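Local coordinates for ABC transporter, substrate binding protein (Agrobacterium tumefaciens, PDB 3C9H), which probably binds a solute in the periplasm and delivers it to an ABC transporter for import, and also holds a magnesium ion, at residues L98-S103 and P330-Y335; G106-S111 and I264-E269; E157-L162 and I202-A207. One frame throughout, in Å; residues are numbered along the deposited sequence.

Contacts 1 and 2 are neighbours in one part of the fold, with centres about 12 Å apart. They touch directly: helix 96-104 carries one side of contact 1, is followed in the chain by strand 108-109 of contact 2, and rests on strand 258-268. Contact 3 lies far off, its centre about 32 Å from that of contact 1 and about 40 Å from that of contact 2. Its two helices come between 106-111 and 264-269 in the sequence, while 330-335 comes last. This fits the two-lobed fold of periplasmic binding proteins, in which the chain crosses between lobes more than once. Helix 338-353 follows contact 1 and reaches helix 198-207 of contact 3.

Contact 1: L98-S103 and P330-Y335; sequences LQVKLS and PGLMVY
Val100 sets its two methyl groups over different parts of the 330-335 turn. CG1 rests on the backbone, 3.5 Å from Gly331 C and equally close to Leu332 N. CG2 meets the Tyr335 ring obliquely, 3.7 Å from Tyr335 CE1, and the two side chains cross at about a right angle. The first torsion of Val100 explains the split: CG1 is anti to the backbone N (chi1 170°), and CG2 is anti to the carbonyl carbon.

Leu332 reaches the helix one residue further on. Its CD1 lies 3.5 Å from Lys101 N and 3.8 Å from Lys101 CB. It therefore packs on the helix backbone and the root of the lysine, not on its charged end. Lys101 NZ instead forms a salt bridge with Asp105. No hydrogen bond joins the two segments, and the contact is apolar packing.

Each side is braced from within. Tyr335 N bonds to Leu332 O at 2.9 Å, closing a 3-10 turn that brings Leu332 and Tyr335 to the same valine. On the helix, Ser103 OG and Ser103 N approach Gln99 O from opposite faces of its carbonyl plane. Gln99 NE2 bonds to Ile264 O and ties the helix to strand 258-268, and Val100 packs on the side chain of Ile264 of the same strand.

The turn is thus docked on Val100 and the base of Lys101, on one side of helix 96-104, just before helix 338-353. This is helix-to-loop core packing within a periplasmic binding protein fold, away from the magnesium site.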
# COMPACT_ATOMS: atom_id res chain seq x y z
N LEU A 98 4.81 -9.62 3.26
CA LEU A 98 4.23 -10.84 2.71
C LEU A 98 4.83 -11.15 1.35
O LEU A 98 4.96 -12.31 0.99
CB LEU A 98 2.69 -10.71 2.59
CG LEU A 98 1.97 -10.54 3.94
CD1 LEU A 98 0.47 -10.47 3.78
CD2 LEU A 98 2.40 -11.64 4.97
N GLN A 99 5.17 -10.10 0.59
CA GLN A 99 5.79 -10.30 -0.72
C GLN A 99 7.21 -10.82 -0.59
O GLN A 99 7.63 -11.69 -1.33
CB GLN A 99 5.75 -9.01 -1.53
CG GLN A 99 4.33 -8.65 -1.99
CD GLN A 99 3.86 -9.50 -3.16
OE1 GLN A 99 3.39 -10.63 -2.97
NE2 GLN A 99 3.97 -8.96 -4.39
N VAL A 100 7.96 -10.27 0.35
CA VAL A 100 9.32 -10.76 0.61
C VAL A 100 9.26 -12.19 1.17
O VAL A 100 10.04 -13.03 0.76
CB VAL A 100 10.11 -9.79 1.51
CG1 VAL A 100 11.48 -10.44 1.99
CG2 VAL A 100 10.37 -8.49 0.76
N LYS A 101 8.32 -12.47 2.07
CA LYS A 101 8.10 -13.87 2.49
C LYS A 101 7.83 -14.86 1.34
O LYS A 101 8.44 -15.92 1.30
CB LYS A 101 7.02 -13.98 3.56
CG LYS A 101 6.85 -15.41 4.09
CD LYS A 101 6.06 -15.41 5.36
CE LYS A 101 5.98 -16.82 6.01
NZ LYS A 101 7.34 -17.51 6.21
N LEU A 102 6.90 -14.55 0.42
CA LEU A 102 6.71 -15.41 -0.75
C LEU A 102 8.03 -15.66 -1.45
O LEU A 102 8.35 -16.79 -1.79
CB LEU A 102 5.73 -14.83 -1.77
CG LEU A 102 4.24 -14.73 -1.48
CD1 LEU A 102 3.57 -13.91 -2.59
CD2 LEU A 102 3.60 -16.09 -1.36
N SER A 103 8.78 -14.58 -1.69
CA SER A 103 10.02 -14.64 -2.43
C SER A 103 11.06 -15.47 -1.67
O SER A 103 11.80 -16.29 -2.27
CB SER A 103 10.53 -13.22 -2.69
OG SER A 103 9.58 -12.47 -3.44
N PRO A 330 17.56 -6.32 2.14
CA PRO A 330 18.04 -7.24 3.19
C PRO A 330 17.17 -8.49 3.30
O PRO A 330 17.61 -9.50 3.84
CB PRO A 330 17.93 -6.40 4.49
CG PRO A 330 17.61 -4.99 4.05
CD PRO A 330 16.91 -5.13 2.72
N GLY A 331 15.94 -8.42 2.80
CA GLY A 331 15.08 -9.60 2.76
C GLY A 331 14.28 -9.72 4.04
O GLY A 331 13.93 -8.72 4.69
N LEU A 332 13.98 -10.96 4.39
CA LEU A 332 12.90 -11.25 5.33
C LEU A 332 13.22 -10.77 6.76
O LEU A 332 12.31 -10.45 7.54
CB LEU A 332 12.54 -12.75 5.27
CG LEU A 332 11.10 -13.20 5.57
CD1 LEU A 332 10.04 -12.20 5.10
CD2 LEU A 332 10.90 -14.59 4.98
N MET A 333 14.52 -10.71 7.08
CA MET A 333 15.02 -10.22 8.37
C MET A 333 14.53 -8.82 8.79
O MET A 333 14.45 -8.53 9.98
CB MET A 333 16.55 -10.21 8.38
CG MET A 333 17.17 -9.30 7.30
SD MET A 333 18.97 -9.31 7.42
CE MET A 333 19.46 -9.08 5.70
N VAL A 334 14.24 -7.95 7.82
CA VAL A 334 13.67 -6.62 8.13
C VAL A 334 12.27 -6.72 8.77
O VAL A 334 11.84 -5.83 9.53
CB VAL A 334 13.61 -5.72 6.85
CG1 VAL A 334 13.07 -4.31 7.19
CG2 VAL A 334 14.98 -5.63 6.20
N TYR A 335 11.57 -7.81 8.45
CA TYR A 335 10.17 -8.00 8.81
C TYR A 335 9.94 -9.01 9.94
O TYR A 335 10.73 -9.94 10.12
CB TYR A 335 9.43 -8.48 7.59
CG TYR A 335 9.68 -7.63 6.38
CD1 TYR A 335 10.55 -8.05 5.37
CD2 TYR A 335 9.07 -6.39 6.25
CE1 TYR A 335 10.78 -7.26 4.25
CE2 TYR A 335 9.29 -5.59 5.11
CZ TYR A 335 10.14 -6.03 4.13
OH TYR A 335 10.36 -5.25 3.03

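Contact 2: G106-S111 and I264-E269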
# COMPACT_ATOMS: atom_id res chain seq x y z
N GLY A 106 10.22 -19.47 -1.78
CA GLY A 106 10.23 -20.17 -3.06
C GLY A 106 9.00 -20.00 -3.93
O GLY A 106 8.90 -20.65 -4.97
N TYR A 107 8.08 -19.10 -3.54
CA TYR A 107 6.85 -18.87 -4.27
C TYR A 107 6.98 -17.84 -5.41
O TYR A 107 6.04 -17.67 -6.19
CB TYR A 107 5.70 -18.48 -3.30
CG TYR A 107 5.28 -19.62 -2.41
CD1 TYR A 107 4.28 -20.52 -2.80
CD2 TYR A 107 5.91 -19.84 -1.19
CE1 TYR A 107 3.92 -21.60 -1.99
CE2 TYR A 107 5.55 -20.91 -0.35
CZ TYR A 107 4.56 -21.79 -0.76
OH TYR A 107 4.21 -22.83 0.05
N ALA A 108 8.13 -17.19 -5.52
CA ALA A 108 8.44 -16.30 -6.62
C ALA A 108 9.50 -16.94 -7.52
O ALA A 108 10.10 -17.98 -7.19
CB ALA A 108 8.91 -14.95 -6.10
N GLN A 109 9.72 -16.33 -8.68
CA GLN A 109 10.83 -16.69 -9.55
C GLN A 109 11.55 -15.41 -9.99
O GLN A 109 10.96 -14.33 -10.03
CB GLN A 109 10.37 -17.53 -10.75
CG GLN A 109 9.33 -16.87 -11.64
CD GLN A 109 9.00 -17.73 -12.85
OE1 GLN A 109 9.81 -17.87 -13.75
NE2 GLN A 109 7.80 -18.31 -12.86
N ARG A 110 12.84 -15.55 -10.28
CA ARG A 110 13.71 -14.45 -10.62
C ARG A 110 13.27 -13.83 -11.94
O ARG A 110 12.86 -14.54 -12.88
CB ARG A 110 15.17 -14.94 -10.70
CG ARG A 110 16.21 -13.88 -10.91
CD ARG A 110 17.64 -14.49 -10.93
NE ARG A 110 18.70 -13.47 -10.95
CZ ARG A 110 19.38 -13.06 -9.88
NH1 ARG A 110 19.13 -13.56 -8.66
NH2 ARG A 110 20.31 -12.14 -10.02
N SER A 111 13.38 -12.52 -12.00
CA SER A 111 13.06 -11.77 -13.20
C SER A 111 14.24 -10.89 -13.57
O SER A 111 14.39 -9.80 -13.01
CB SER A 111 11.83 -10.89 -12.97
OG SER A 111 10.69 -11.67 -12.77
N ILE A 264 5.29 -3.84 -3.95
CA ILE A 264 6.26 -4.83 -4.42
C ILE A 264 5.64 -5.73 -5.47
O ILE A 264 4.56 -6.30 -5.26
CB ILE A 264 6.81 -5.67 -3.23
CG1 ILE A 264 7.72 -4.82 -2.33
CG2 ILE A 264 7.58 -6.93 -3.72
CD1 ILE A 264 8.28 -5.67 -1.15
N GLY A 265 6.31 -5.81 -6.61
CA GLY A 265 5.94 -6.68 -7.69
C GLY A 265 6.88 -7.86 -7.82
O GLY A 265 8.08 -7.74 -7.65
N LEU A 266 6.30 -9.01 -8.14
CA LEU A 266 7.05 -10.26 -8.40
C LEU A 266 6.22 -11.17 -9.31
O LEU A 266 5.02 -10.99 -9.42
CB LEU A 266 7.40 -10.97 -7.09
CG LEU A 266 6.25 -11.46 -6.19
CD1 LEU A 266 5.70 -12.80 -6.71
CD2 LEU A 266 6.70 -11.59 -4.68
N VAL A 267 6.90 -12.10 -9.98
CA VAL A 267 6.30 -13.11 -10.82
C VAL A 267 6.33 -14.40 -10.03
O VAL A 267 7.41 -14.85 -9.66
CB VAL A 267 7.10 -13.31 -12.13
CG1 VAL A 267 6.57 -14.53 -12.91
CG2 VAL A 267 7.07 -12.03 -12.96
N PRO A 268 5.16 -14.96 -9.72
CA PRO A 268 5.07 -16.22 -9.02
C PRO A 268 5.77 -17.39 -9.77
O PRO A 268 5.75 -17.46 -11.00
CB PRO A 268 3.55 -16.46 -8.90
CG PRO A 268 2.95 -15.05 -8.93
CD PRO A 268 3.82 -14.38 -9.97
N GLU A 269 6.40 -18.26 -9.01
CA GLU A 269 6.98 -19.50 -9.51
C GLU A 269 5.99 -20.32 -10.35
O GLU A 269 6.38 -20.91 -11.37
CB GLU A 269 7.48 -20.32 -8.33
CG GLU A 269 8.28 -21.54 -8.71
CD GLU A 269 7.44 -22.78 -8.92
OE1 GLU A 269 6.24 -22.77 -8.54
OE2 GLU A 269 7.99 -23.78 -9.44
O HOH W 1 9.88 -11.89 -10.03
O HOH W 2 5.93 -20.29 -14.12
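Gln109 grips the end of strand 258-268 with both backbone and side chain. Its N donates to Val267 O at 2.9 Å. Its amide NE2 donates to Pro268 O, also at 2.9 Å, with that oxygen close to the amide plane. A chi1 of 58° sets CG between the backbone N and the carbonyl carbon, and the extended chain beyond then passes the valine. Gln109 CG lies 3.8 Å from Val267 CG1. A third bond runs the other way: Glu269 N donates to Tyr107 O at 2.9 Å.

Between these bonds Ala108 and Pro268 form an antiparallel non-hydrogen-bonded pair, with CA atoms 4.1 Å apart and side chains that diverge. Ala108 CB nevertheless touches Leu266 CD1 at 3.9 Å. Further along, Ser111 OG packs against Val267 CG2.

Two waters complete the join. One donates to Gln109 O at 2.7 Å and accepts from both Ser111 OG and Val267 N, bridging the two segments beside the Gln109-Val267 pair, where no direct bond joins Val267 N to Gln109 O. The other accepts from Gln109 NE2 and donates to Glu269 O. The amide nitrogen thus has two acceptors.

Outside this shell, Ser111 O bonds to Tyr130 OH and Tyr107 OH bonds to Asp82. Helix 274-285 packs on Val267 and Ser111, with Arg278 touching both. Helix 96-104 lies against Ala108 and Leu266 through Ser103, and helix 70-82 meets Tyr107, Pro268 and Glu269. The short, weakly bonded strand 108-109 adds to strand 258-268 among these three helices.

Contact 3: E157-L162 and I202-A207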
# COMPACT_ATOMS: atom_id res chain seq x y z
N GLU A 157 -0.34 15.30 19.06
CA GLU A 157 -1.49 16.18 18.78
C GLU A 157 -2.77 15.41 18.50
O GLU A 157 -3.87 15.88 18.81
CB GLU A 157 -1.20 17.12 17.59
CG GLU A 157 -0.21 18.20 17.90
CD GLU A 157 0.07 19.14 16.73
OE1 GLU A 157 -0.63 19.08 15.71
OE2 GLU A 157 0.99 19.97 16.84
N PHE A 158 -2.63 14.25 17.87
CA PHE A 158 -3.78 13.43 17.55
C PHE A 158 -4.44 13.00 18.86
O PHE A 158 -5.66 13.14 19.03
CB PHE A 158 -3.33 12.19 16.76
CG PHE A 158 -4.42 11.52 15.96
CD1 PHE A 158 -4.46 11.65 14.56
CD2 PHE A 158 -5.36 10.72 16.57
CE1 PHE A 158 -5.45 11.00 13.79
CE2 PHE A 158 -6.36 10.05 15.83
CZ PHE A 158 -6.42 10.20 14.43
N VAL A 159 -3.63 12.47 19.77
CA VAL A 159 -4.11 11.95 21.06
C VAL A 159 -4.73 13.08 21.89
O VAL A 159 -5.82 12.91 22.43
CB VAL A 159 -2.97 11.26 21.83
CG1 VAL A 159 -3.38 10.98 23.28
CG2 VAL A 159 -2.56 9.94 21.12
N ASP A 160 -4.04 14.21 21.95
CA ASP A 160 -4.57 15.41 22.63
C ASP A 160 -5.91 15.87 22.06
O ASP A 160 -6.83 16.17 22.82
CB ASP A 160 -3.56 16.55 22.58
CG ASP A 160 -3.94 17.73 23.48
OD1 ASP A 160 -4.37 17.50 24.64
OD2 ASP A 160 -3.82 18.89 23.03
N TYR A 161 -6.04 15.91 20.74
CA TYR A 161 -7.31 16.30 20.11
C TYR A 161 -8.44 15.34 20.52
O TYR A 161 -9.54 15.78 20.86
CB TYR A 161 -7.20 16.36 18.57
CG TYR A 161 -8.53 16.53 17.87
CD1 TYR A 161 -9.02 17.80 17.55
CD2 TYR A 161 -9.31 15.43 17.55
CE1 TYR A 161 -10.27 17.96 16.91
CE2 TYR A 161 -10.55 15.58 16.91
CZ TYR A 161 -11.02 16.84 16.59
OH TYR A 161 -12.25 16.96 15.95
N LEU A 162 -8.16 14.04 20.46
CA LEU A 162 -9.12 13.02 20.86
C LEU A 162 -9.60 13.23 22.29
O LEU A 162 -10.78 13.07 22.58
CB LEU A 162 -8.51 11.62 20.74
CG LEU A 162 -8.20 11.12 19.33
CD1 LEU A 162 -7.64 9.70 19.41
CD2 LEU A 162 -9.43 11.23 18.40
N ILE A 202 -2.63 3.97 20.20
CA ILE A 202 -3.61 2.90 19.99
C ILE A 202 -4.67 2.91 21.09
O ILE A 202 -5.87 2.82 20.83
CB ILE A 202 -2.92 1.49 19.90
CG1 ILE A 202 -1.87 1.47 18.79
CG2 ILE A 202 -3.95 0.40 19.62
CD1 ILE A 202 -2.34 2.15 17.50
N LYS A 203 -4.21 3.04 22.33
CA LYS A 203 -5.13 3.13 23.48
C LYS A 203 -6.09 4.32 23.35
O LYS A 203 -7.30 4.14 23.45
CB LYS A 203 -4.35 3.18 24.79
CG LYS A 203 -3.70 1.84 25.16
CD LYS A 203 -2.66 1.99 26.28
CE LYS A 203 -1.95 0.64 26.62
NZ LYS A 203 -2.89 -0.43 27.17
N ALA A 204 -5.55 5.51 23.08
CA ALA A 204 -6.39 6.70 22.84
C ALA A 204 -7.45 6.46 21.76
O ALA A 204 -8.60 6.87 21.91
CB ALA A 204 -5.55 7.91 22.49
N MET A 205 -7.07 5.79 20.66
CA MET A 205 -8.02 5.54 19.57
C MET A 205 -9.13 4.59 20.05
O MET A 205 -10.32 4.78 19.72
CB MET A 205 -7.31 4.98 18.31
CG MET A 205 -6.46 6.00 17.50
SD MET A 205 -5.80 5.43 15.90
CE MET A 205 -4.59 4.29 16.50
N GLY A 206 -8.75 3.57 20.82
CA GLY A 206 -9.73 2.64 21.39
C GLY A 206 -10.72 3.33 22.34
O GLY A 206 -11.90 3.02 22.31
N ALA A 207 -10.23 4.27 23.14
CA ALA A 207 -11.08 5.10 24.02
C ALA A 207 -12.00 6.05 23.24
O ALA A 207 -13.13 6.32 23.66
CB ALA A 207 -10.23 5.88 24.97
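Helices 155-164 and 198-207 run roughly parallel here, with the axes of the two segments 9.7 Å apart and 26° between their directions. The nearest backbone pair is Val159 and Ala204, whose CA atoms lie 6.0 Å apart. Ala204 CB points at the other helix and sits against both methyls of Val159, 3.8 Å from Val159 CG1 and 3.9 Å from Val159 CG2. The small alanine lets the backbones come close at this point.

One turn later Leu162 takes over. With CG anti to the carbonyl carbon (chi1 -68°), the leucine sends CD1 across to both residues, 3.9 Å from Ala204 O and 4.3 Å from Met205 CG.

Met205 also approaches the Phe158 ring obliquely. Its SD is 5.5 Å from the ring centroid of Phe158, which makes a Met-aromatic contact. The Phe158 ring meets Phe139 edge-to-face and packs on Leu230, while Met205 reaches Tyr232.

No hydrogen bond crosses between the helices. Ile202, on the same helix as Ala204, packs on helix 338-353. The contact is apolar helix-helix packing beside strand 230-235, in keeping with the alpha/beta lobes of a periplasmic binding protein.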